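Local atomic coordinates of ANGPTL4 C-terminal chain (PDB entry 6U1U), a protein that is the C-terminal fibrinogen-like domain of a secreted protein that inactivates lipoprotein lipase and so regulates triglyceride clearance from the blood. Residues W40-R45 / A208-I213. Residues are numbered along the deposited sequence; the frame is centred on the assembly and turned at random.
Sequences WTVIQR and ATTMLI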
ATOM      1  N   TRP A  40      11.755   0.067   9.253  1.00 19.86           N
ATOM      2  CA  TRP A  40      10.557  -0.084   8.429  1.00 18.68           C
ATOM      3  C   TRP A  40      10.928  -0.009   6.957  1.00 17.97           C
ATOM      4  O   TRP A  40      11.743   0.824   6.563  1.00 20.40           O
ATOM      5  CB  TRP A  40       9.562   1.046   8.697  1.00 19.73           C
ATOM      6  CG  TRP A  40       9.017   1.003  10.058  1.00 22.14           C
ATOM      7  CD1 TRP A  40       9.637   1.487  11.219  1.00 28.52           C
ATOM      8  CD2 TRP A  40       7.736   0.501  10.467  1.00 23.33           C
ATOM      9  NE1 TRP A  40       8.798   1.289  12.312  1.00 24.37           N
ATOM     10  CE2 TRP A  40       7.637   0.694  11.879  1.00 28.18           C
ATOM     11  CE3 TRP A  40       6.655  -0.076   9.785  1.00 21.50           C
ATOM     12  CZ2 TRP A  40       6.508   0.320  12.615  1.00 29.08           C
ATOM     13  CZ3 TRP A  40       5.514  -0.463  10.549  1.00 22.22           C
ATOM     14  CH2 TRP A  40       5.460  -0.231  11.938  1.00 26.28           C
ATOM     15  N   THR A  41      10.344  -0.879   6.136  1.00 17.00           N
ATOM     16  CA  THR A  41      10.565  -0.781   4.689  1.00 17.56           C
ATOM     17  C   THR A  41       9.476   0.074   4.071  1.00 18.00           C
ATOM     18  O   THR A  41       8.298  -0.205   4.279  1.00 17.53           O
ATOM     19  CB  THR A  41      10.507  -2.159   4.057  1.00 21.62           C
ATOM     20  OG1 THR A  41      11.492  -2.986   4.699  1.00 23.09           O
ATOM     21  CG2 THR A  41      10.768  -2.032   2.514  1.00 21.21           C
ATOM     22  N   VAL A  42       9.852   1.092   3.306  1.00 17.44           N
ATOM     23  CA  VAL A  42       8.834   1.928   2.669  1.00 16.87           C
ATOM     24  C   VAL A  42       8.367   1.195   1.414  1.00 17.36           C
ATOM     25  O   VAL A  42       9.181   0.882   0.544  1.00 17.51           O
ATOM     26  CB  VAL A  42       9.394   3.307   2.294  1.00 18.41           C
ATOM     27  CG1 VAL A  42       8.295   4.124   1.564  1.00 20.69           C
ATOM     28  CG2 VAL A  42       9.918   4.038   3.556  1.00 22.44           C
ATOM     29  N   ILE A  43       7.059   0.924   1.304  1.00 16.21           N
ATOM     30  CA  ILE A  43       6.566   0.194   0.140  1.00 15.96           C
ATOM     31  C   ILE A  43       5.813   1.073  -0.838  1.00 16.82           C
ATOM     32  O   ILE A  43       5.544   0.622  -1.969  1.00 17.26           O
ATOM     33  CB  ILE A  43       5.710  -1.020   0.550  1.00 16.19           C
ATOM     34  CG1 ILE A  43       4.348  -0.590   1.106  1.00 19.30           C
ATOM     35  CG2 ILE A  43       6.490  -1.851   1.564  1.00 17.45           C
ATOM     36  CD1 ILE A  43       3.354  -1.821   1.308  1.00 18.43           C
ATOM     37  N   GLN A  44       5.498   2.305  -0.466  1.00 16.61           N
ATOM     38  CA  GLN A  44       4.775   3.205  -1.356  1.00 15.60           C
ATOM     39  C   GLN A  44       5.028   4.606  -0.829  1.00 15.33           C
ATOM     40  O   GLN A  44       5.042   4.805   0.397  1.00 18.08           O
ATOM     41  CB  GLN A  44       3.275   2.901  -1.335  1.00 16.32           C
ATOM     42  CG  GLN A  44       2.468   3.721  -2.391  1.00 16.56           C
ATOM     43  CD  GLN A  44       1.674   4.899  -1.802  1.00 17.15           C
ATOM     44  OE1 GLN A  44       2.090   5.509  -0.827  1.00 18.57           O
ATOM     45  NE2 GLN A  44       0.524   5.235  -2.421  1.00 18.60           N
ATOM     46  N   ARG A  45       5.203   5.565  -1.744  1.00 16.46           N
ATOM     47  CA  ARG A  45       5.369   6.957  -1.324  1.00 18.12           C
ATOM     48  C   ARG A  45       4.872   7.860  -2.441  1.00 20.15           C
ATOM     49  O   ARG A  45       5.245   7.665  -3.606  1.00 20.48           O
ATOM     50  CB  ARG A  45       6.861   7.246  -1.011  1.00 20.93           C
ATOM     51  CG  ARG A  45       7.139   8.678  -0.570  1.00 24.53           C
ATOM     52  CD  ARG A  45       8.555   8.772   0.060  1.00 25.60           C
ATOM     53  NE  ARG A  45       9.548   8.666  -0.996  1.00 29.31           N
ATOM     54  CZ  ARG A  45      10.850   8.441  -0.797  1.00 30.43           C
ATOM     55  NH1 ARG A  45      11.317   8.281   0.455  1.00 29.64           N
ATOM     56  NH2 ARG A  45      11.668   8.381  -1.843  1.00 23.88           N
ATOM     57  N   ALA A 208      -0.313  13.642   0.179  1.00 22.49           N
ATOM     58  CA  ALA A 208       0.860  12.776   0.266  1.00 21.49           C
ATOM     59  C   ALA A 208       0.473  11.511   1.020  1.00 21.36           C
ATOM     60  O   ALA A 208      -0.433  11.526   1.858  1.00 22.10           O
ATOM     61  CB  ALA A 208       2.051  13.466   0.950  1.00 25.64           C
ATOM     62  N   THR A 209       1.137  10.400   0.672  1.00 20.10           N
ATOM     63  CA  THR A 209       0.901   9.123   1.330  1.00 19.29           C
ATOM     64  C   THR A 209       2.241   8.425   1.509  1.00 19.63           C
ATOM     65  O   THR A 209       3.146   8.577   0.683  1.00 18.40           O
ATOM     66  CB  THR A 209      -0.047   8.187   0.514  1.00 20.29           C
ATOM     67  OG1 THR A 209       0.575   7.818  -0.737  1.00 19.70           O
ATOM     68  CG2 THR A 209      -1.373   8.875   0.185  1.00 20.78           C
ATOM     69  N   THR A 210       2.352   7.626   2.575  1.00 19.76           N
ATOM     70  CA  THR A 210       3.470   6.702   2.725  1.00 19.65           C
ATOM     71  C   THR A 210       2.928   5.426   3.327  1.00 17.63           C
ATOM     72  O   THR A 210       2.135   5.484   4.277  1.00 20.57           O
ATOM     73  CB  THR A 210       4.559   7.239   3.675  1.00 20.67           C
ATOM     74  OG1 THR A 210       4.882   8.589   3.329  1.00 24.02           O
ATOM     75  CG2 THR A 210       5.831   6.401   3.548  1.00 20.63           C
ATOM     76  N   MET A 211       3.358   4.282   2.808  1.00 17.36           N
ATOM     77  CA  MET A 211       3.032   2.991   3.420  1.00 16.18           C
ATOM     78  C   MET A 211       4.329   2.278   3.780  1.00 17.95           C
ATOM     79  O   MET A 211       5.276   2.263   2.972  1.00 18.16           O
ATOM     80  CB  MET A 211       2.207   2.111   2.459  1.00 17.86           C
ATOM     81  CG  MET A 211       0.956   2.825   1.954  1.00 18.53           C
ATOM     82  SD  MET A 211       0.092   1.842   0.703  1.00 21.41           S
ATOM     83  CE  MET A 211      -0.504   0.573   1.802  1.00 22.96           C
ATOM     84  N   LEU A 212       4.390   1.724   4.992  1.00 16.85           N
ATOM     85  CA  LEU A 212       5.608   1.067   5.442  1.00 16.73           C
ATOM     86  C   LEU A 212       5.248  -0.279   6.047  1.00 18.31           C
ATOM     87  O   LEU A 212       4.166  -0.438   6.594  1.00 20.65           O
ATOM     88  CB  LEU A 212       6.334   1.903   6.508  1.00 17.49           C
ATOM     89  CG  LEU A 212       6.585   3.369   6.084  1.00 19.22           C
ATOM     90  CD1 LEU A 212       5.441   4.235   6.621  1.00 20.20           C
ATOM     91  CD2 LEU A 212       7.919   3.865   6.697  1.00 21.11           C
ATOM     92  N   ILE A 213       6.194  -1.221   5.993  1.00 17.44           N
ATOM     93  CA  ILE A 213       5.956  -2.547   6.554  1.00 18.11           C
ATOM     94  C   ILE A 213       7.109  -2.941   7.462  1.00 21.37           C
ATOM     95  O   ILE A 213       8.266  -2.571   7.234  1.00 20.04           O
ATOM     96  CB  ILE A 213       5.717  -3.579   5.430  1.00 19.76           C
ATOM     97  CG1 ILE A 213       5.109  -4.858   6.005  1.00 26.46           C
ATOM     98  CG2 ILE A 213       6.977  -3.853   4.654  1.00 22.53           C
ATOM     99  CD1 ILE A 213       3.967  -5.388   5.151  1.00 28.99           C
TER
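T41 and I213 form an antiparallel hydrogen-bonded pair, T41 N to I213 O and I213 N to T41 O both at 2.9 Å; the two short segments run antiparallel, their directions 138° apart, and the pairing slips by one residue at a classic beta bulge, where I43 and Q44 both face M211. The carbonyl O of M211 takes I43 N at 2.8 Å and, weakly, Q44 N; M211 N returns a bond to Q44 O. On the face of V42 and L212, CD2 of L212 lies 3.7 Å from V42 CG2 and also meets W40 CB, while CE3 of the W40 indole packs against L212 CB. At the bulge I43 sends CG1 between its own N and carbonyl carbon (chi1 72°), which brings it to M211 CB, and its other branch, CG2, touches I213 CG2. Q44 leaves with CG anti to its N, lays CB 3.9 Å from M211 SD, then bends at chi2 toward T209; T209 OG1 donates to Q44 OE1 at 2.8 Å, in the amide plane and onto a lone pair. NE2 is held by N176, so both ends of the amide are engaged. Putting a leucine at Q44 would probably leave the buried T209 hydroxyl and N176 without their amide partner. Strand 208-215 lies between its antiparallel partners 38-46 and 87-94 in the fibrinogen-like domain's main sheet, with M211 near the bound palmitic acid and strand 28-35 beyond 38-46.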